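Local coordinates for protein chitin deacetylase 1 (Bombyx mori, PDB 5ZNT) that hydrolyses the N-acetamido groups of N-acetylglucosamine residues in chitin, releasing acetate and leaving chitosan, as a zinc-dependent enzyme of the carbohydrate esterase 4 family, at residues 132-137 and 359-364. Numbering follows the deposited sequence.
Sequences EKFSNI and TCLRCP. With NAG (2-acetamido-2-deoxy-beta-D-glucopyranose), chain D.
The hydroxyl of Thr-359 donates a hydrogen bond to Phe-134 O, at the C-terminal end of helix 117-134. Thr-359 OG1 lies 2.8 Å from Phe-134 O, in the carbonyl plane and on a lone pair. With OG1 anti to the backbone N (chi1 177°), the same Thr-359 oxygen also accepts from Leu-361 N at 3.0 Å. That bond closes an ST turn. A water adds a second donor to Phe-134 O and accepts from Cys-360 N, so two donors grip this helix-end oxygen. A valine here has no hydroxyl, and Phe-134 O would probably lose one of its two donors and Leu-361 N its turn-closing acceptor.

The helix stops here in a Schellman motif. Ile-137 N bonds back to Glu-132 O at 3.0 Å and Asn-136 N to Lys-133 O at 3.1 Å, with positive phi at Asn-136.

Apolar contacts lie beside these hydrogen bonds. Leu-361 CD2 sits 3.7 Å from Lys-133 CG, the start of an extended lysine chain. Lys-133 CG in turn covers one face of the Phe-134 ring, while Thr-359 OG1 is at the ring edge, near its plane. Farther along the ring, Phe-134 CZ meets Pro-364 CG at 3.8 Å, in an oblique approach. Lys-133 NZ hydrogen-bonds to Thr-374 O and forms a salt bridge with Asp-376.

Asn-136 ND2 is bonded covalently to C1 of an N-linked NAG. Asn-136 CB lies 4.3 Å from Leu-361 CD1.

Away from the zinc site, the contact joins the deacetylase domain to the C-terminal hairpin of strands 341-345 and 355-359, at the end of 355-359 and the loop that follows. Disulfides Cys-360 to Cys-337 and Cys-363 to Cys-343 pin that loop. Helix 85-93 touches Phe-134, Asn-136 and Cys-360.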
loop_
_atom_site.group_PDB
_atom_site.type_symbol
_atom_site.label_atom_id
_atom_site.label_comp_id
_atom_site.label_asym_id
_atom_site.label_seq_id
_atom_site.Cartn_x
_atom_site.Cartn_y
_atom_site.Cartn_z
ATOM N N GLU A 132 10.013 2.306 -13.155
ATOM C CA GLU A 132 11.421 1.913 -13.159
ATOM C C GLU A 132 12.210 2.752 -14.151
ATOM O O GLU A 132 13.334 3.195 -13.849
ATOM C CB GLU A 132 11.556 0.420 -13.471
ATOM C CG GLU A 132 11.059 -0.485 -12.312
ATOM C CD GLU A 132 11.165 -1.993 -12.615
ATOM O OE1 GLU A 132 11.435 -2.370 -13.763
ATOM O OE2 GLU A 132 10.968 -2.815 -11.700
ATOM N N LYS A 133 11.617 3.032 -15.320
ATOM C CA LYS A 133 12.300 3.884 -16.287
ATOM C C LYS A 133 12.336 5.342 -15.840
ATOM O O LYS A 133 13.418 5.916 -15.665
ATOM C CB LYS A 133 11.653 3.789 -17.669
ATOM C CG LYS A 133 12.321 4.749 -18.674
ATOM C CD LYS A 133 11.873 4.471 -20.115
ATOM C CE LYS A 133 12.460 5.562 -21.065
ATOM N NZ LYS A 133 12.048 5.275 -22.485
ATOM N N PHE A 134 11.172 5.982 -15.689
ATOM C CA PHE A 134 11.180 7.434 -15.527
ATOM C C PHE A 134 11.528 7.900 -14.128
ATOM O O PHE A 134 11.854 9.082 -13.966
ATOM C CB PHE A 134 9.853 8.017 -15.998
ATOM C CG PHE A 134 9.684 7.841 -17.463
ATOM C CD1 PHE A 134 10.416 8.642 -18.349
ATOM C CD2 PHE A 134 8.915 6.794 -17.962
ATOM C CE1 PHE A 134 10.321 8.462 -19.724
ATOM C CE2 PHE A 134 8.814 6.592 -19.344
ATOM C CZ PHE A 134 9.515 7.435 -20.226
ATOM N N SER A 135 11.505 7.018 -13.131
ATOM C CA SER A 135 12.059 7.335 -11.815
ATOM C C SER A 135 13.426 6.688 -11.606
ATOM O O SER A 135 13.985 6.795 -10.508
ATOM C CB SER A 135 11.098 6.881 -10.705
ATOM O OG SER A 135 9.908 7.664 -10.751
ATOM N N ASN A 136 13.943 5.980 -12.609
ATOM C CA ASN A 136 15.273 5.367 -12.558
ATOM C C ASN A 136 15.449 4.529 -11.288
ATOM O O ASN A 136 16.362 4.717 -10.485
ATOM C CB ASN A 136 16.364 6.432 -12.677
ATOM C CG ASN A 136 17.744 5.819 -12.905
ATOM O OD1 ASN A 136 17.860 4.670 -13.332
ATOM N ND2 ASN A 136 18.785 6.579 -12.619
ATOM N N ILE A 137 14.523 3.601 -11.102
ATOM C CA ILE A 137 14.572 2.690 -9.971
ATOM C C ILE A 137 15.083 1.367 -10.506
ATOM O O ILE A 137 14.459 0.753 -11.382
ATOM C CB ILE A 137 13.199 2.565 -9.293
ATOM C CG1 ILE A 137 12.838 3.922 -8.667
ATOM C CG2 ILE A 137 13.215 1.413 -8.248
ATOM C CD1 ILE A 137 11.407 4.001 -8.099
ATOM N N THR A 359 10.571 14.296 -15.222
ATOM C CA THR A 359 11.518 13.207 -15.035
ATOM C C THR A 359 12.932 13.769 -15.133
ATOM O O THR A 359 13.174 14.753 -15.842
ATOM C CB THR A 359 11.313 12.102 -16.081
ATOM O OG1 THR A 359 12.299 11.078 -15.923
ATOM C CG2 THR A 359 11.426 12.662 -17.509
ATOM N N CYS A 360 13.868 13.114 -14.444
ATOM C CA CYS A 360 15.276 13.459 -14.621
ATOM C C CYS A 360 15.825 12.921 -15.929
ATOM O O CYS A 360 16.898 13.354 -16.365
ATOM C CB CYS A 360 16.114 12.922 -13.458
ATOM S SG CYS A 360 15.762 13.721 -11.894
ATOM N N LEU A 361 15.127 11.976 -16.547
ATOM C CA LEU A 361 15.532 11.460 -17.844
ATOM C C LEU A 361 15.198 12.466 -18.941
ATOM O O LEU A 361 14.354 13.349 -18.768
ATOM C CB LEU A 361 14.821 10.139 -18.146
ATOM C CG LEU A 361 15.405 8.817 -17.682
ATOM C CD1 LEU A 361 15.382 8.726 -16.159
ATOM C CD2 LEU A 361 14.579 7.698 -18.332
ATOM N N ARG A 362 15.872 12.320 -20.092
ATOM C CA ARG A 362 15.438 13.040 -21.285
ATOM C C ARG A 362 14.020 12.618 -21.652
ATOM O O ARG A 362 13.591 11.495 -21.374
ATOM C CB ARG A 362 16.370 12.764 -22.472
ATOM C CG ARG A 362 16.495 11.282 -22.730
ATOM C CD ARG A 362 16.610 10.842 -24.206
ATOM N NE ARG A 362 16.823 9.387 -24.229
ATOM C CZ ARG A 362 16.138 8.519 -24.970
ATOM N NH1 ARG A 362 15.195 8.932 -25.811
ATOM N NH2 ARG A 362 16.413 7.226 -24.876
ATOM N N CYS A 363 13.290 13.525 -22.296
ATOM C CA CYS A 363 11.901 13.251 -22.614
ATOM C C CYS A 363 11.812 12.106 -23.623
ATOM O O CYS A 363 12.622 12.036 -24.545
ATOM C CB CYS A 363 11.235 14.501 -23.179
ATOM S SG CYS A 363 11.212 15.820 -21.954
ATOM N N PRO A 364 10.846 11.207 -23.477
ATOM C CA PRO A 364 10.619 10.177 -24.495
ATOM C C PRO A 364 9.886 10.794 -25.681
ATOM O O PRO A 364 9.397 11.919 -25.602
ATOM C CB PRO A 364 9.743 9.160 -23.752
ATOM C CG PRO A 364 8.860 10.080 -22.863
ATOM C CD PRO A 364 9.806 11.205 -22.424
HETATM C C1 NAG D . 20.138 6.100 -12.798
HETATM C C2 NAG D . 20.795 6.875 -13.966
HETATM C C3 NAG D . 22.320 6.690 -13.978
HETATM C C4 NAG D . 22.920 6.941 -12.604
HETATM C C5 NAG D . 22.225 6.032 -11.603
HETATM C C6 NAG D . 22.729 6.207 -10.190
HETATM C C7 NAG D . 19.659 7.265 -16.115
HETATM C C8 NAG D . 19.130 6.627 -17.369
HETATM N N2 NAG D . 20.229 6.437 -15.233
HETATM O O3 NAG D . 22.896 7.584 -14.923
HETATM O O4 NAG D . 24.320 6.675 -12.616
HETATM O O5 NAG D . 20.832 6.362 -11.589
HETATM O O6 NAG D . 22.845 7.582 -9.850
HETATM O O7 NAG D . 19.570 8.474 -15.909
HETATM O O HOH W 1 13.103 11.193 -12.423
#